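Local structure of acyl-homoserine-lactone synthase (Mesorhizobium sp. ORS 3359, 6WNS) at residues M82-P95 with L163-L177. The protein catalyses the synthesis of acyl-homoserine lactone quorum-sensing signals, using acyl-coenzyme A thioesters as acyl donors. Numbering follows the deposited sequence.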
ATOM      1  N   MET A  82       7.492  -9.468  -2.598  1.00 47.46           N
ATOM      2  CA  MET A  82       8.692  -9.351  -3.470  1.00 51.76           C
ATOM      3  C   MET A  82       9.673 -10.431  -3.081  1.00 55.91           C
ATOM      4  O   MET A  82      10.357 -10.928  -4.003  1.00 61.55           O
ATOM      5  CB  MET A  82       9.358  -7.974  -3.416  1.00 55.86           C
ATOM      6  CG  MET A  82      10.228  -7.689  -4.652  1.00 60.64           C
ATOM      7  SD  MET A  82      11.260  -6.227  -4.530  1.00 61.77           S
ATOM      8  CE  MET A  82      10.022  -4.944  -4.327  1.00 61.38           C
ATOM      9  N   SER A  83       9.729 -10.811  -1.800  1.00 52.13           N
ATOM     10  CA  SER A  83      10.692 -11.829  -1.362  1.00 55.53           C
ATOM     11  C   SER A  83      10.180 -13.216  -1.718  1.00 54.87           C
ATOM     12  O   SER A  83      10.989 -13.996  -2.133  1.00 52.48           O
ATOM     13  CB  SER A  83      11.053 -11.708   0.093  1.00 56.37           C
ATOM     14  OG  SER A  83      10.124 -12.341   0.933  1.00 52.81           O
ATOM     15  N   GLU A  84       8.893 -13.499  -1.573  1.00 48.91           N
ATOM     16  CA  GLU A  84       8.392 -14.889  -1.714  1.00 49.78           C
ATOM     17  C   GLU A  84       7.906 -15.182  -3.137  1.00 53.07           C
ATOM     18  O   GLU A  84       7.870 -16.342  -3.477  1.00 51.88           O
ATOM     19  CB  GLU A  84       7.266 -15.074  -0.723  1.00 51.52           C
ATOM     20  CG  GLU A  84       7.734 -14.893   0.704  1.00 54.86           C
ATOM     21  CD  GLU A  84       9.026 -15.602   1.131  1.00 57.64           C
ATOM     22  OE1 GLU A  84       9.035 -16.829   1.218  1.00 56.85           O
ATOM     23  OE2 GLU A  84      10.011 -14.896   1.363  1.00 54.76           O
ATOM     24  N   VAL A  85       7.436 -14.176  -3.879  1.00 50.96           N
ATOM     25  CA  VAL A  85       6.774 -14.375  -5.191  1.00 51.61           C
ATOM     26  C   VAL A  85       7.579 -13.729  -6.307  1.00 52.92           C
ATOM     27  O   VAL A  85       7.809 -14.377  -7.348  1.00 59.09           O
ATOM     28  CB  VAL A  85       5.312 -13.864  -5.164  1.00 48.78           C
ATOM     29  CG1 VAL A  85       4.593 -14.169  -6.470  1.00 51.91           C
ATOM     30  CG2 VAL A  85       4.596 -14.443  -4.009  1.00 47.54           C
ATOM     31  N   PHE A  86       8.038 -12.497  -6.127  1.00 51.08           N
ATOM     32  CA  PHE A  86       8.699 -11.799  -7.233  1.00 54.83           C
ATOM     33  C   PHE A  86      10.159 -11.455  -6.936  1.00 55.02           C
ATOM     34  O   PHE A  86      10.593 -10.439  -7.399  1.00 56.84           O
ATOM     35  CB  PHE A  86       7.927 -10.530  -7.547  1.00 54.53           C
ATOM     36  CG  PHE A  86       6.560 -10.831  -8.089  1.00 56.11           C
ATOM     37  CD1 PHE A  86       6.433 -11.453  -9.320  1.00 56.26           C
ATOM     38  CD2 PHE A  86       5.413 -10.574  -7.330  1.00 53.13           C
ATOM     39  CE1 PHE A  86       5.183 -11.729  -9.853  1.00 55.59           C
ATOM     40  CE2 PHE A  86       4.175 -10.852  -7.876  1.00 52.36           C
ATOM     41  CZ  PHE A  86       4.062 -11.453  -9.121  1.00 51.96           C
ATOM     42  N   PRO A  87      10.990 -12.312  -6.323  1.00 58.20           N
ATOM     43  CA  PRO A  87      12.395 -11.933  -6.081  1.00 62.93           C
ATOM     44  C   PRO A  87      13.176 -11.690  -7.377  1.00 66.09           C
ATOM     45  O   PRO A  87      14.160 -10.914  -7.399  1.00 70.61           O
ATOM     46  CB  PRO A  87      12.923 -13.158  -5.323  1.00 67.19           C
ATOM     47  CG  PRO A  87      12.019 -14.299  -5.728  1.00 65.97           C
ATOM     48  CD  PRO A  87      10.648 -13.658  -5.822  1.00 60.47           C
ATOM     49  N   ILE A  88      12.709 -12.288  -8.472  1.00 67.97           N
ATOM     50  CA  ILE A  88      13.351 -12.084  -9.797  1.00 73.64           C
ATOM     51  C   ILE A  88      13.296 -10.604 -10.203  1.00 72.25           C
ATOM     52  O   ILE A  88      14.242 -10.174 -10.883  1.00 71.17           O
ATOM     53  CB  ILE A  88      12.823 -13.026 -10.895  1.00 78.66           C
ATOM     54  CG1 ILE A  88      13.777 -12.963 -12.084  1.00 85.81           C
ATOM     55  CG2 ILE A  88      11.374 -12.718 -11.294  1.00 79.01           C
ATOM     56  CD1 ILE A  88      13.700 -14.152 -12.991  1.00 92.90           C
ATOM     57  N   LEU A  89      12.323  -9.819  -9.739  1.00 66.17           N
ATOM     58  CA  LEU A  89      12.186  -8.380 -10.107  1.00 65.69           C
ATOM     59  C   LEU A  89      13.290  -7.539  -9.462  1.00 68.31           C
ATOM     60  O   LEU A  89      13.488  -6.382  -9.897  1.00 70.35           O
ATOM     61  CB  LEU A  89      10.827  -7.848  -9.665  1.00 65.52           C
ATOM     62  CG  LEU A  89       9.627  -8.455 -10.410  1.00 65.65           C
ATOM     63  CD1 LEU A  89       8.340  -7.983  -9.789  1.00 65.69           C
ATOM     64  CD2 LEU A  89       9.631  -8.118 -11.894  1.00 65.57           C
ATOM     65  N   ALA A  90      13.886  -8.016  -8.386  1.00 68.15           N
ATOM     66  CA  ALA A  90      14.947  -7.229  -7.723  1.00 73.80           C
ATOM     67  C   ALA A  90      16.289  -7.924  -7.947  1.00 77.82           C
ATOM     68  O   ALA A  90      17.187  -7.720  -7.124  1.00 81.11           O
ATOM     69  CB  ALA A  90      14.638  -7.063  -6.261  1.00 71.76           C
ATOM     70  N   GLY A  91      16.404  -8.744  -8.991  1.00 79.18           N
ATOM     71  CA  GLY A  91      17.668  -9.426  -9.342  1.00 86.81           C
ATOM     72  C   GLY A  91      17.909 -10.636  -8.440  1.00 86.12           C
ATOM     73  O   GLY A  91      19.053 -11.152  -8.418  1.00 90.42           O
ATOM     74  N   GLY A  92      16.889 -11.068  -7.714  1.00 76.97           N
ATOM     75  CA  GLY A  92      16.892 -12.256  -6.836  1.00 76.13           C
ATOM     76  C   GLY A  92      17.147 -11.844  -5.396  1.00 75.93           C
ATOM     77  O   GLY A  92      16.940 -12.695  -4.464  1.00 75.95           O
ATOM     78  N   THR A  93      17.460 -10.552  -5.187  1.00 75.93           N
ATOM     79  CA  THR A  93      17.738 -10.016  -3.819  1.00 76.64           C
ATOM     80  C   THR A  93      16.985  -8.710  -3.577  1.00 74.29           C
ATOM     81  O   THR A  93      17.534  -7.622  -3.766  1.00 71.84           O
ATOM     82  CB  THR A  93      19.252  -9.835  -3.626  1.00 81.77           C
ATOM     83  OG1 THR A  93      19.721  -8.951  -4.747  1.00 79.17           O
ATOM     84  CG2 THR A  93      19.973 -11.165  -3.581  1.00 86.05           C
ATOM     85  N   PRO A  94      15.708  -8.809  -3.150  1.00 69.50           N
ATOM     86  CA  PRO A  94      14.921  -7.653  -2.746  1.00 70.09           C
ATOM     87  C   PRO A  94      15.559  -6.959  -1.555  1.00 69.28           C
ATOM     88  O   PRO A  94      16.303  -7.586  -0.787  1.00 72.69           O
ATOM     89  CB  PRO A  94      13.532  -8.203  -2.335  1.00 65.73           C
ATOM     90  CG  PRO A  94      13.567  -9.698  -2.580  1.00 65.23           C
ATOM     91  CD  PRO A  94      14.986 -10.073  -2.950  1.00 71.20           C
ATOM     92  N   PRO A  95      15.359  -5.632  -1.438  1.00 69.48           N
ATOM     93  CA  PRO A  95      15.878  -4.875  -0.315  1.00 70.87           C
ATOM     94  C   PRO A  95      15.153  -5.262   0.989  1.00 70.74           C
ATOM     95  O   PRO A  95      13.933  -5.335   1.018  1.00 63.39           O
ATOM     96  CB  PRO A  95      15.676  -3.419  -0.741  1.00 72.33           C
ATOM     97  CG  PRO A  95      14.516  -3.467  -1.703  1.00 69.75           C
ATOM     98  CD  PRO A  95      14.693  -4.780  -2.433  1.00 70.13           C
ATOM     99  N   LEU A 163      14.312  -1.507  -9.437  1.00 78.29           N
ATOM    100  CA  LEU A 163      15.205  -2.500  -8.794  1.00 81.24           C
ATOM    101  C   LEU A 163      15.569  -3.576  -9.844  1.00 84.21           C
ATOM    102  O   LEU A 163      16.410  -4.465  -9.577  1.00 90.20           O
ATOM    103  CB  LEU A 163      14.461  -3.188  -7.633  1.00 76.60           C
ATOM    104  CG  LEU A 163      14.224  -2.294  -6.417  1.00 76.01           C
ATOM    105  CD1 LEU A 163      13.260  -2.934  -5.450  1.00 72.86           C
ATOM    106  CD2 LEU A 163      15.548  -1.930  -5.698  1.00 83.18           C
ATOM    107  N   GLY A 164      14.999  -3.471 -11.053  1.00 83.50           N
ATOM    108  CA  GLY A 164      15.286  -4.479 -12.066  1.00 86.54           C
ATOM    109  C   GLY A 164      14.631  -4.186 -13.484  1.00 87.13           C
ATOM    110  O   GLY A 164      13.923  -3.153 -13.628  1.00 88.09           O
ATOM    111  N   ASN A 165      14.529  -5.320 -14.191  1.00 85.30           N
ATOM    112  CA  ASN A 165      13.768  -5.437 -15.489  1.00 84.85           C
ATOM    113  C   ASN A 165      12.276  -5.536 -15.130  1.00 76.44           C
ATOM    114  O   ASN A 165      11.986  -6.143 -14.056  1.00 75.59           O
ATOM    115  CB  ASN A 165      14.213  -6.647 -16.335  1.00 86.92           C
ATOM    116  CG  ASN A 165      15.616  -6.529 -16.914  1.00 92.59           C
ATOM    117  OD1 ASN A 165      15.969  -5.500 -17.513  1.00 87.44           O
ATOM    118  ND2 ASN A 165      16.415  -7.581 -16.732  1.00 94.61           N
ATOM    119  N   ALA A 166      11.438  -4.859 -15.942  1.00 76.52           N
ATOM    120  CA  ALA A 166       9.981  -5.092 -16.028  1.00 77.41           C
ATOM    121  C   ALA A 166       9.764  -6.541 -16.441  1.00 77.43           C
ATOM    122  O   ALA A 166      10.592  -7.080 -17.221  1.00 76.18           O
ATOM    123  CB  ALA A 166       9.348  -4.165 -17.023  1.00 79.13           C
ATOM    124  N   LEU A 167       8.724  -7.156 -15.887  1.00 74.19           N
ATOM    125  CA  LEU A 167       8.285  -8.510 -16.255  1.00 73.84           C
ATOM    126  C   LEU A 167       7.001  -8.334 -17.057  1.00 75.05           C
ATOM    127  O   LEU A 167       5.984  -7.954 -16.506  1.00 71.36           O
ATOM    128  CB  LEU A 167       8.088  -9.369 -15.012  1.00 72.08           C
ATOM    129  CG  LEU A 167       7.426 -10.727 -15.261  1.00 76.47           C
ATOM    130  CD1 LEU A 167       8.238 -11.572 -16.231  1.00 79.91           C
ATOM    131  CD2 LEU A 167       7.184 -11.486 -13.961  1.00 74.98           C
ATOM    132  N   GLU A 168       7.086  -8.605 -18.333  1.00 80.02           N
ATOM    133  CA  GLU A 168       5.987  -8.328 -19.264  1.00 83.75           C
ATOM    134  C   GLU A 168       5.088  -9.539 -19.212  1.00 88.96           C
ATOM    135  O   GLU A 168       5.610 -10.651 -19.086  1.00 90.68           O
ATOM    136  CB  GLU A 168       6.501  -8.020 -20.648  1.00 86.44           C
ATOM    137  CG  GLU A 168       7.131  -6.646 -20.683  1.00 89.58           C
ATOM    138  CD  GLU A 168       7.960  -6.394 -21.916  1.00 94.57           C
ATOM    139  OE1 GLU A 168       7.604  -6.957 -22.965  1.00 96.09           O
ATOM    140  OE2 GLU A 168       8.978  -5.668 -21.806  1.00100.04           O
ATOM    141  N   HIS A 169       3.794  -9.263 -19.208  1.00 90.26           N
ATOM    142  CA  HIS A 169       2.702 -10.257 -19.280  1.00 89.62           C
ATOM    143  C   HIS A 169       1.629  -9.675 -20.191  1.00 86.76           C
ATOM    144  O   HIS A 169       1.403  -8.474 -20.187  1.00 82.32           O
ATOM    145  CB  HIS A 169       2.243 -10.549 -17.863  1.00 84.53           C
ATOM    146  CG  HIS A 169       1.273 -11.659 -17.747  1.00 86.88           C
ATOM    147  ND1 HIS A 169       1.175 -12.381 -16.586  1.00 94.13           N
ATOM    148  CD2 HIS A 169       0.356 -12.145 -18.603  1.00 87.96           C
ATOM    149  CE1 HIS A 169       0.224 -13.279 -16.730  1.00 99.26           C
ATOM    150  NE2 HIS A 169      -0.299 -13.152 -17.962  1.00 91.79           N
ATOM    151  N   PRO A 170       1.025 -10.465 -21.099  1.00 95.85           N
ATOM    152  CA  PRO A 170      -0.225 -10.069 -21.755  1.00 95.46           C
ATOM    153  C   PRO A 170      -1.294  -9.378 -20.871  1.00 85.56           C
ATOM    154  O   PRO A 170      -1.971  -8.515 -21.412  1.00 81.44           O
ATOM    155  CB  PRO A 170      -0.763 -11.398 -22.336  1.00100.58           C
ATOM    156  CG  PRO A 170       0.334 -12.442 -22.121  1.00104.43           C
ATOM    157  CD  PRO A 170       1.576 -11.699 -21.673  1.00102.78           C
ATOM    158  N   ASP A 171      -1.390  -9.668 -19.564  1.00 74.17           N
ATOM    159  CA  ASP A 171      -2.420  -9.058 -18.679  1.00 70.23           C
ATOM    160  C   ASP A 171      -1.886  -7.848 -17.932  1.00 68.30           C
ATOM    161  O   ASP A 171      -2.652  -7.152 -17.251  1.00 63.59           O
ATOM    162  CB  ASP A 171      -3.019 -10.089 -17.748  1.00 70.88           C
ATOM    163  CG  ASP A 171      -3.870 -11.095 -18.524  1.00 73.72           C
ATOM    164  OD1 ASP A 171      -4.129 -12.141 -17.922  1.00 89.13           O
ATOM    165  OD2 ASP A 171      -4.310 -10.822 -19.725  1.00 73.13           O
ATOM    166  N   GLY A 172      -0.616  -7.526 -18.096  1.00 61.43           N
ATOM    167  CA  GLY A 172      -0.116  -6.402 -17.319  1.00 62.25           C
ATOM    168  C   GLY A 172       1.390  -6.522 -17.202  1.00 63.28           C
ATOM    169  O   GLY A 172       1.881  -7.657 -17.024  1.00 70.72           O
ATOM    170  N   ASP A 173       2.092  -5.423 -17.292  1.00 59.72           N
ATOM    171  CA  ASP A 173       3.549  -5.413 -17.004  1.00 64.76           C
ATOM    172  C   ASP A 173       3.801  -4.866 -15.583  1.00 63.71           C
ATOM    173  O   ASP A 173       3.200  -3.849 -15.167  1.00 61.99           O
ATOM    174  CB  ASP A 173       4.327  -4.623 -18.057  1.00 68.21           C
ATOM    175  CG  ASP A 173       4.134  -5.120 -19.471  1.00 72.50           C
ATOM    176  OD1 ASP A 173       3.654  -6.267 -19.648  1.00 74.97           O
ATOM    177  OD2 ASP A 173       4.383  -4.337 -20.385  1.00 76.33           O
ATOM    178  N   ILE A 174       4.748  -5.473 -14.878  1.00 63.59           N
ATOM    179  CA  ILE A 174       5.043  -5.083 -13.494  1.00 58.91           C
ATOM    180  C   ILE A 174       6.541  -4.857 -13.339  1.00 63.61           C
ATOM    181  O   ILE A 174       7.326  -5.258 -14.240  1.00 63.77           O
ATOM    182  CB  ILE A 174       4.509  -6.134 -12.512  1.00 55.16           C
ATOM    183  CG1 ILE A 174       5.147  -7.514 -12.690  1.00 56.39           C
ATOM    184  CG2 ILE A 174       2.980  -6.204 -12.643  1.00 55.95           C
ATOM    185  CD1 ILE A 174       4.872  -8.481 -11.499  1.00 57.35           C
ATOM    186  N   ILE A 175       6.880  -4.212 -12.233  1.00 60.17           N
ATOM    187  CA  ILE A 175       8.279  -3.776 -11.937  1.00 62.67           C
ATOM    188  C   ILE A 175       8.401  -3.569 -10.424  1.00 63.42           C
ATOM    189  O   ILE A 175       7.375  -3.347  -9.723  1.00 63.74           O
ATOM    190  CB  ILE A 175       8.667  -2.550 -12.778  1.00 67.92           C
ATOM    191  CG1 ILE A 175      10.187  -2.279 -12.740  1.00 68.12           C
ATOM    192  CG2 ILE A 175       7.841  -1.321 -12.392  1.00 68.84           C
ATOM    193  CD1 ILE A 175      10.730  -1.684 -14.016  1.00 75.14           C
ATOM    194  N   ALA A 176       9.595  -3.802  -9.892  1.00 65.28           N
ATOM    195  CA  ALA A 176       9.956  -3.531  -8.493  1.00 60.42           C
ATOM    196  C   ALA A 176      10.616  -2.153  -8.346  1.00 68.75           C
ATOM    197  O   ALA A 176      11.556  -1.794  -9.151  1.00 69.56           O
ATOM    198  CB  ALA A 176      10.827  -4.655  -8.027  1.00 61.74           C
ATOM    199  N   LEU A 177      10.187  -1.402  -7.328  1.00 68.70           N
ATOM    200  CA  LEU A 177      10.679  -0.032  -7.006  1.00 68.65           C
ATOM    201  C   LEU A 177      11.132   0.045  -5.547  1.00 70.05           C
ATOM    202  O   LEU A 177      10.529  -0.656  -4.686  1.00 64.54           O
ATOM    203  CB  LEU A 177       9.476   0.891  -7.158  1.00 70.38           C
ATOM    204  CG  LEU A 177       9.182   1.510  -8.512  1.00 74.47           C
ATOM    205  CD1 LEU A 177       9.766   0.774  -9.705  1.00 75.72           C
ATOM    206  CD2 LEU A 177       7.712   1.710  -8.602  1.00 68.57           C
TER
HETATM  207  O   HOH W   1      11.987  -5.039 -11.663  1.00 62.42           O
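With CG of L89 anti to its own carbonyl carbon (chi1 -67°), the two methyls of this leucine fork over the hairpin whose arms pair at L167 and I174: CD2 packs on L167 CB at 3.7 Å, while CD1 meets I174 CD1. The I174 side chain takes the rarer chi1 of 62°, which lifts CD1 over one face of the F86 ring in a CH-pi contact, 4.0 Å from the ring centroid; V85 CG1 lies on the opposite face. On the helix, M82 runs extended through chi1 and chi2, which carries SD to L163 CD1, a methyl that also abuts P95 CD, and the bend at chi3 turns CE onto A176 CB (3.8 Å). The segment after the helix, with its 3-10 turn 87-89, thereby packs on the start of strand 174-180 and the connection leading into it, next to strand 140-146 in the mixed sheet of the GNAT-like acyl-homoserine lactone synthase fold, where L89 also touches V144 and M82 touches S142. A serine in place of M82 would probably open a gap between A176 and L163 and leave L163 CD1 with less apolar cover. Between the backbones, one water donates to L89 O (2.7 Å) and N165 O (2.6 Å) and accepts from A176 N. L89 O also receives a CA-H...O contact from G164 CA at 3.4 Å, where a side chain would collide with that carbonyl.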